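Local coordinates for protein DNA ligase (Archaeoglobus fulgidus, PDB 3GDE) that probably seals nicks in double-stranded DNA during replication, recombination and repair, using ATP, at residues 431-436 with 450-455; 481-486 with 499-504. All blocks are in the same frame, centred on the assembly; numbering follows the deposited sequence.

In the fold
Both contacts belong to the C-terminal OB-fold domain of the ligase, and both lie away from the predicted ATP site and the lysine predicted to be adenylated. Contact 1 pairs the two strands of a hairpin. Contact 2 sets the end of helix 473-483 against the chain leading into strand 502-506. Their centres are about 10 Å apart. Strands 428-437 and 502-506 are neighbours in one antiparallel sheet, and V432 ties the two contacts together. V432 N lies 3.0 Å from Y501 O, a probable hydrogen bond. V432 CG2 packs on F503 CZ at 3.6 Å, and V432 CG1 packs closely on F483. V432 thus touches side chains of both segments of contact 2.

Contact 1 of 2, residues 431-436 with 450-455; sequences VVVGGE and ELACLD
V433 and A452 meet methyl to methyl, V433 CG1 lying 3.7 Å from A452 CB. The second branch of V433 turns to E450. With CG1 anti to the carbonyl carbon (chi1 -65°), CG2 falls between the backbone N and the carbonyl carbon, and this places V433 CG2 3.9 Å from E450 CB. The two side chains cross at about a right angle. E450 lays CB and CG over the backbone of G434, with E450 CG 3.9 Å from G434 C. A side chain at G434 would come very close to that CG. The chain of E450 then bends at chi2 and carries the carboxylate away from strand 428-437. There OE2 forms a salt bridge with K463. V432 and L451 point to the face of the sheet opposite that of V431, A452 and E450, and F503 touches both. Their methyls are only loosely apposed, V432 CG2 to L451 CD2 at 4.4 Å.

The backbones hold these groups in place. V431 and A452 form a hydrogen-bonded pair. V431 N reaches A452 O at 2.8 Å, and the return bond runs from A452 N to V431 O. V433 N then binds E450 O at 3.0 Å. E450 N binds G434 O, 2.9 Å away. Between V432 and G434 the register slips by one residue. V433 is the extra residue, with a backbone turned to -99/-13°. This is a beta bulge in an antiparallel hairpin, here joining strands 428-437 and 446-454 of the C-terminal OB-fold domain.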
ATOM      1  N   VAL A 431       6.862   8.981   2.485  1.00 27.00           N
ATOM      2  CA  VAL A 431       7.041   9.209   1.051  1.00 27.14           C
ATOM      3  C   VAL A 431       8.137  10.254   0.830  1.00 26.89           C
ATOM      4  O   VAL A 431       8.196  11.251   1.538  1.00 26.40           O
ATOM      5  CB  VAL A 431       5.712   9.677   0.365  1.00 26.68           C
ATOM      6  CG1 VAL A 431       5.890   9.787  -1.169  1.00 26.39           C
ATOM      7  CG2 VAL A 431       4.583   8.720   0.693  1.00 26.82           C
ATOM      8  N   VAL A 432       8.997  10.011  -0.153  1.00 27.55           N
ATOM      9  CA  VAL A 432       9.975  11.010  -0.571  1.00 28.28           C
ATOM     10  C   VAL A 432       9.336  11.975  -1.569  1.00 28.67           C
ATOM     11  O   VAL A 432       9.126  11.641  -2.744  1.00 28.87           O
ATOM     12  CB  VAL A 432      11.219  10.365  -1.187  1.00 28.13           C
ATOM     13  CG1 VAL A 432      12.314  11.429  -1.403  1.00 28.28           C
ATOM     14  CG2 VAL A 432      11.710   9.257  -0.308  1.00 28.33           C
ATOM     15  N   VAL A 433       9.007  13.163  -1.085  1.00 29.73           N
ATOM     16  CA  VAL A 433       8.310  14.167  -1.896  1.00 30.43           C
ATOM     17  C   VAL A 433       9.248  15.231  -2.485  1.00 31.42           C
ATOM     18  O   VAL A 433       8.858  16.000  -3.370  1.00 31.79           O
ATOM     19  CB  VAL A 433       7.137  14.820  -1.114  1.00 30.42           C
ATOM     20  CG1 VAL A 433       6.064  13.775  -0.805  1.00 28.83           C
ATOM     21  CG2 VAL A 433       7.625  15.517   0.174  1.00 29.72           C
ATOM     22  N   GLY A 434      10.483  15.275  -1.995  1.00 32.23           N
ATOM     23  CA  GLY A 434      11.446  16.276  -2.452  1.00 33.24           C
ATOM     24  C   GLY A 434      12.881  15.981  -2.065  1.00 34.22           C
ATOM     25  O   GLY A 434      13.182  14.934  -1.487  1.00 34.27           O
ATOM     26  N   GLY A 435      13.771  16.915  -2.380  1.00 35.12           N
ATOM     27  CA  GLY A 435      15.185  16.712  -2.145  1.00 36.66           C
ATOM     28  C   GLY A 435      16.050  17.938  -2.366  1.00 37.98           C
ATOM     29  O   GLY A 435      15.559  19.015  -2.700  1.00 38.09           O
ATOM     30  N   GLU A 436      17.349  17.760  -2.150  1.00 39.06           N
ATOM     31  CA  GLU A 436      18.338  18.792  -2.379  1.00 40.60           C
ATOM     32  C   GLU A 436      19.560  18.156  -3.019  1.00 40.62           C
ATOM     33  O   GLU A 436      20.005  17.079  -2.615  1.00 40.09           O
ATOM     34  CB  GLU A 436      18.732  19.496  -1.080  1.00 40.41           C
ATOM     35  CG  GLU A 436      17.666  20.434  -0.505  1.00 42.18           C
ATOM     36  CD  GLU A 436      18.082  21.082   0.821  1.00 43.20           C
ATOM     37  OE1 GLU A 436      18.587  20.374   1.734  1.00 45.96           O
ATOM     38  OE2 GLU A 436      17.894  22.315   0.957  1.00 47.45           O
ATOM     39  N   GLU A 450      13.058  15.224   1.410  1.00 29.86           N
ATOM     40  CA  GLU A 450      11.841  15.685   2.096  1.00 29.55           C
ATOM     41  C   GLU A 450      10.885  14.515   2.265  1.00 28.66           C
ATOM     42  O   GLU A 450      10.688  13.732   1.325  1.00 28.09           O
ATOM     43  CB  GLU A 450      11.157  16.786   1.290  1.00 29.83           C
ATOM     44  CG  GLU A 450      11.986  18.034   1.111  1.00 32.92           C
ATOM     45  CD  GLU A 450      12.259  18.730   2.430  1.00 37.46           C
ATOM     46  OE1 GLU A 450      13.443  18.962   2.754  1.00 39.29           O
ATOM     47  OE2 GLU A 450      11.286  19.032   3.152  1.00 40.86           O
ATOM     48  N   LEU A 451      10.291  14.405   3.454  1.00 27.75           N
ATOM     49  CA  LEU A 451       9.514  13.215   3.822  1.00 27.37           C
ATOM     50  C   LEU A 451       8.092  13.561   4.222  1.00 27.04           C
ATOM     51  O   LEU A 451       7.857  14.545   4.928  1.00 27.12           O
ATOM     52  CB  LEU A 451      10.192  12.444   4.962  1.00 27.18           C
ATOM     53  CG  LEU A 451      11.665  12.041   4.831  1.00 27.17           C
ATOM     54  CD1 LEU A 451      12.180  11.581   6.186  1.00 27.84           C
ATOM     55  CD2 LEU A 451      11.893  10.978   3.769  1.00 26.05           C
ATOM     56  N   ALA A 452       7.141  12.744   3.777  1.00 26.43           N
ATOM     57  CA  ALA A 452       5.734  13.031   4.025  1.00 26.26           C
ATOM     58  C   ALA A 452       4.960  11.805   4.457  1.00 26.20           C
ATOM     59  O   ALA A 452       5.225  10.697   3.993  1.00 26.16           O
ATOM     60  CB  ALA A 452       5.086  13.664   2.788  1.00 25.98           C
ATOM     61  N   CYS A 453       4.015  12.018   5.363  1.00 26.66           N
ATOM     62  CA  CYS A 453       3.062  10.991   5.745  1.00 27.09           C
ATOM     63  C   CYS A 453       1.764  11.172   4.929  1.00 27.33           C
ATOM     64  O   CYS A 453       1.589  12.177   4.249  1.00 27.22           O
ATOM     65  CB  CYS A 453       2.795  11.039   7.257  1.00 26.95           C
ATOM     66  SG  CYS A 453       1.822  12.438   7.834  1.00 26.69           S
ATOM     67  N   LEU A 454       0.864  10.198   5.017  1.00 27.77           N
ATOM     68  CA  LEU A 454      -0.354  10.177   4.225  1.00 28.59           C
ATOM     69  C   LEU A 454      -1.618  10.576   5.004  1.00 29.13           C
ATOM     70  O   LEU A 454      -1.828  10.151   6.139  1.00 29.57           O
ATOM     71  CB  LEU A 454      -0.523   8.786   3.604  1.00 28.40           C
ATOM     72  CG  LEU A 454      -1.800   8.503   2.799  1.00 28.70           C
ATOM     73  CD1 LEU A 454      -1.707   9.076   1.375  1.00 25.64           C
ATOM     74  CD2 LEU A 454      -2.089   6.992   2.791  1.00 27.00           C
ATOM     75  N   ASP A 455      -2.446  11.417   4.391  1.00 29.86           N
ATOM     76  CA  ASP A 455      -3.791  11.670   4.885  1.00 30.17           C
ATOM     77  C   ASP A 455      -4.692  10.706   4.122  1.00 30.30           C
ATOM     78  O   ASP A 455      -4.932  10.897   2.932  1.00 30.31           O
ATOM     79  CB  ASP A 455      -4.185  13.128   4.626  1.00 31.09           C
ATOM     80  CG  ASP A 455      -5.623  13.457   5.066  1.00 32.04           C
ATOM     81  OD1 ASP A 455      -6.420  12.542   5.360  1.00 33.18           O
ATOM     82  OD2 ASP A 455      -5.959  14.656   5.109  1.00 35.45           O
TER

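Contact 2 of 2, residues 481-486 with 499-504; sequences EMFRPL and PKYVFE
M482 and Y501 make a Met-aromatic contact where the end of helix 473-483 packs on the OB-fold sheet. The sulfur SD stands 4.1 Å from the centroid of the Y501 ring, almost on the ring normal. M482 CG is placed between the backbone N and the carbonyl carbon (chi1 77°), which brings it over the same face. K500 CD covers the opposite face, toward the rim.

The aromatic pair is an offset edge-to-face one. Y501 turns its edge to the face of F483, with the planes at 75°. The closest atoms are Y501 CD1 and F483 CE1, 3.6 Å apart. F503 CZ comes to the edge of the F483 ring, near its plane.

Apolar packing is added by L486. Its CD1 touches both K500 CB and Y501 CE1, each at 3.6 Å. Replacing Y501 by alanine would take away the ring facing the M482 sulfur, and would probably open a gap beside F483 and L486 and leave a bridging water without its hydroxyl partner.

That water joins the two segments by hydrogen bonds. It lies in the plane of the Y501 ring, 2.7 Å from Y501 OH, and donates to M482 O at 2.6 Å.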
ATOM      1  N   GLU A 481      19.783   8.108  -9.104  1.00 38.13           N
ATOM      2  CA  GLU A 481      19.425   7.534 -10.397  1.00 39.09           C
ATOM      3  C   GLU A 481      17.941   7.192 -10.487  1.00 38.74           C
ATOM      4  O   GLU A 481      17.329   7.371 -11.538  1.00 38.66           O
ATOM      5  CB  GLU A 481      20.286   6.317 -10.741  1.00 39.74           C
ATOM      6  CG  GLU A 481      21.780   6.631 -10.920  1.00 42.66           C
ATOM      7  CD  GLU A 481      22.058   7.582 -12.077  1.00 46.98           C
ATOM      8  OE1 GLU A 481      22.459   8.753 -11.822  1.00 46.42           O
ATOM      9  OE2 GLU A 481      21.855   7.157 -13.243  1.00 48.88           O
ATOM     10  N   MET A 482      17.356   6.725  -9.388  1.00 38.45           N
ATOM     11  CA  MET A 482      15.934   6.395  -9.397  1.00 38.43           C
ATOM     12  C   MET A 482      14.997   7.594  -9.222  1.00 37.46           C
ATOM     13  O   MET A 482      13.826   7.509  -9.576  1.00 37.56           O
ATOM     14  CB  MET A 482      15.603   5.252  -8.426  1.00 38.39           C
ATOM     15  CG  MET A 482      15.536   5.614  -6.952  1.00 39.24           C
ATOM     16  SD  MET A 482      15.204   4.110  -6.007  1.00 40.40           S
ATOM     17  CE  MET A 482      16.808   3.315  -6.068  1.00 39.14           C
ATOM     18  N   PHE A 483      15.527   8.709  -8.722  1.00 36.76           N
ATOM     19  CA  PHE A 483      14.737   9.925  -8.482  1.00 36.24           C
ATOM     20  C   PHE A 483      14.776  10.937  -9.600  1.00 35.69           C
ATOM     21  O   PHE A 483      13.821  11.694  -9.791  1.00 35.24           O
ATOM     22  CB  PHE A 483      15.241  10.652  -7.253  1.00 36.61           C
ATOM     23  CG  PHE A 483      14.570  10.248  -6.007  1.00 37.80           C
ATOM     24  CD1 PHE A 483      13.199  10.022  -5.988  1.00 37.51           C
ATOM     25  CD2 PHE A 483      15.303  10.132  -4.829  1.00 38.97           C
ATOM     26  CE1 PHE A 483      12.571   9.664  -4.833  1.00 39.71           C
ATOM     27  CE2 PHE A 483      14.693   9.780  -3.659  1.00 39.70           C
ATOM     28  CZ  PHE A 483      13.320   9.532  -3.655  1.00 40.76           C
ATOM     29  N   ARG A 484      15.913  10.982 -10.289  1.00 34.91           N
ATOM     30  CA  ARG A 484      16.138  11.909 -11.394  1.00 34.66           C
ATOM     31  C   ARG A 484      14.941  12.020 -12.367  1.00 33.30           C
ATOM     32  O   ARG A 484      14.476  13.129 -12.612  1.00 33.13           O
ATOM     33  CB  ARG A 484      17.451  11.576 -12.126  1.00 34.13           C
ATOM     34  CG  ARG A 484      17.861  12.619 -13.152  1.00 36.00           C
ATOM     35  CD  ARG A 484      19.231  12.318 -13.770  1.00 36.55           C
ATOM     36  NE  ARG A 484      20.290  13.114 -13.144  1.00 40.77           N
ATOM     37  CZ  ARG A 484      21.347  12.617 -12.508  1.00 42.03           C
ATOM     38  NH1 ARG A 484      21.523  11.299 -12.398  1.00 42.88           N
ATOM     39  NH2 ARG A 484      22.240  13.449 -11.984  1.00 42.62           N
ATOM     40  N   PRO A 485      14.428  10.877 -12.897  1.00 32.52           N
ATOM     41  CA  PRO A 485      13.296  10.941 -13.850  1.00 31.91           C
ATOM     42  C   PRO A 485      12.025  11.560 -13.268  1.00 31.09           C
ATOM     43  O   PRO A 485      11.176  12.052 -14.011  1.00 30.82           O
ATOM     44  CB  PRO A 485      13.028   9.472 -14.182  1.00 31.74           C
ATOM     45  CG  PRO A 485      14.268   8.748 -13.809  1.00 32.46           C
ATOM     46  CD  PRO A 485      14.852   9.482 -12.656  1.00 32.08           C
ATOM     47  N   LEU A 486      11.915  11.536 -11.942  1.00 30.28           N
ATOM     48  CA  LEU A 486      10.714  11.972 -11.246  1.00 29.59           C
ATOM     49  C   LEU A 486      10.751  13.447 -10.861  1.00 29.35           C
ATOM     50  O   LEU A 486       9.818  13.929 -10.220  1.00 28.57           O
ATOM     51  CB  LEU A 486      10.479  11.110  -9.995  1.00 29.16           C
ATOM     52  CG  LEU A 486      10.446   9.579 -10.121  1.00 29.62           C
ATOM     53  CD1 LEU A 486      10.027   8.981  -8.787  1.00 29.85           C
ATOM     54  CD2 LEU A 486       9.509   9.085 -11.239  1.00 28.93           C
ATOM     55  N   PRO A 499       5.443  11.676  -6.193  1.00 28.62           N
ATOM     56  CA  PRO A 499       5.425  10.730  -5.068  1.00 29.12           C
ATOM     57  C   PRO A 499       5.418   9.274  -5.554  1.00 29.36           C
ATOM     58  O   PRO A 499       4.582   8.899  -6.372  1.00 29.80           O
ATOM     59  CB  PRO A 499       4.132  11.079  -4.320  1.00 29.13           C
ATOM     60  CG  PRO A 499       3.350  11.972  -5.241  1.00 29.17           C
ATOM     61  CD  PRO A 499       4.326  12.634  -6.146  1.00 28.52           C
ATOM     62  N   LYS A 500       6.362   8.479  -5.064  1.00 29.06           N
ATOM     63  CA  LYS A 500       6.623   7.157  -5.623  1.00 29.23           C
ATOM     64  C   LYS A 500       7.340   6.264  -4.600  1.00 28.53           C
ATOM     65  O   LYS A 500       6.872   5.183  -4.249  1.00 28.39           O
ATOM     66  CB  LYS A 500       7.486   7.313  -6.883  1.00 29.23           C
ATOM     67  CG  LYS A 500       7.134   6.414  -8.045  1.00 30.12           C
ATOM     68  CD  LYS A 500       7.984   5.185  -8.095  1.00 31.35           C
ATOM     69  CE  LYS A 500       8.287   4.810  -9.535  1.00 33.34           C
ATOM     70  NZ  LYS A 500       8.349   3.332  -9.708  1.00 35.94           N
ATOM     71  N   TYR A 501       8.468   6.746  -4.105  1.00 28.05           N
ATOM     72  CA  TYR A 501       9.328   5.925  -3.262  1.00 27.28           C
ATOM     73  C   TYR A 501       9.101   6.189  -1.783  1.00 26.30           C
ATOM     74  O   TYR A 501       8.787   7.309  -1.377  1.00 26.00           O
ATOM     75  CB  TYR A 501      10.794   6.096  -3.671  1.00 27.64           C
ATOM     76  CG  TYR A 501      11.064   5.601  -5.080  1.00 28.15           C
ATOM     77  CD1 TYR A 501      11.417   6.493  -6.100  1.00 27.97           C
ATOM     78  CD2 TYR A 501      10.928   4.247  -5.402  1.00 28.14           C
ATOM     79  CE1 TYR A 501      11.646   6.052  -7.396  1.00 27.68           C
ATOM     80  CE2 TYR A 501      11.156   3.783  -6.700  1.00 28.22           C
ATOM     81  CZ  TYR A 501      11.515   4.693  -7.695  1.00 30.06           C
ATOM     82  OH  TYR A 501      11.757   4.242  -8.991  1.00 29.83           O
ATOM     83  N   VAL A 502       9.231   5.134  -0.991  1.00 25.38           N
ATOM     84  CA  VAL A 502       9.018   5.211   0.447  1.00 25.00           C
ATOM     85  C   VAL A 502      10.322   4.831   1.171  1.00 24.41           C
ATOM     86  O   VAL A 502      10.932   3.807   0.857  1.00 24.45           O
ATOM     87  CB  VAL A 502       7.832   4.276   0.876  1.00 25.01           C
ATOM     88  CG1 VAL A 502       7.761   4.109   2.391  1.00 24.51           C
ATOM     89  CG2 VAL A 502       6.501   4.804   0.311  1.00 24.83           C
ATOM     90  N   PHE A 503      10.749   5.667   2.117  1.00 23.84           N
ATOM     91  CA  PHE A 503      11.922   5.361   2.950  1.00 23.54           C
ATOM     92  C   PHE A 503      11.470   4.862   4.313  1.00 23.18           C
ATOM     93  O   PHE A 503      10.499   5.377   4.861  1.00 23.38           O
ATOM     94  CB  PHE A 503      12.777   6.612   3.209  1.00 22.78           C
ATOM     95  CG  PHE A 503      13.580   7.089   2.032  1.00 23.08           C
ATOM     96  CD1 PHE A 503      13.662   6.353   0.855  1.00 21.92           C
ATOM     97  CD2 PHE A 503      14.287   8.294   2.122  1.00 22.59           C
ATOM     98  CE1 PHE A 503      14.410   6.806  -0.218  1.00 21.86           C
ATOM     99  CE2 PHE A 503      15.051   8.756   1.056  1.00 22.52           C
ATOM    100  CZ  PHE A 503      15.111   8.015  -0.121  1.00 23.07           C
ATOM    101  N   GLU A 504      12.170   3.874   4.866  1.00 22.91           N
ATOM    102  CA  GLU A 504      12.078   3.604   6.304  1.00 22.87           C
ATOM    103  C   GLU A 504      12.983   4.590   7.058  1.00 23.21           C
ATOM    104  O   GLU A 504      14.187   4.683   6.784  1.00 22.84           O
ATOM    105  CB  GLU A 504      12.448   2.160   6.645  1.00 22.37           C
ATOM    106  CG  GLU A 504      12.242   1.833   8.141  1.00 22.81           C
ATOM    107  CD  GLU A 504      12.558   0.401   8.513  1.00 24.03           C
ATOM    108  OE1 GLU A 504      12.711  -0.451   7.603  1.00 25.58           O
ATOM    109  OE2 GLU A 504      12.635   0.119   9.739  1.00 27.17           O
TER
HETATM  110  O   HOH W   1      12.592   5.751 -11.108  1.00 31.63           O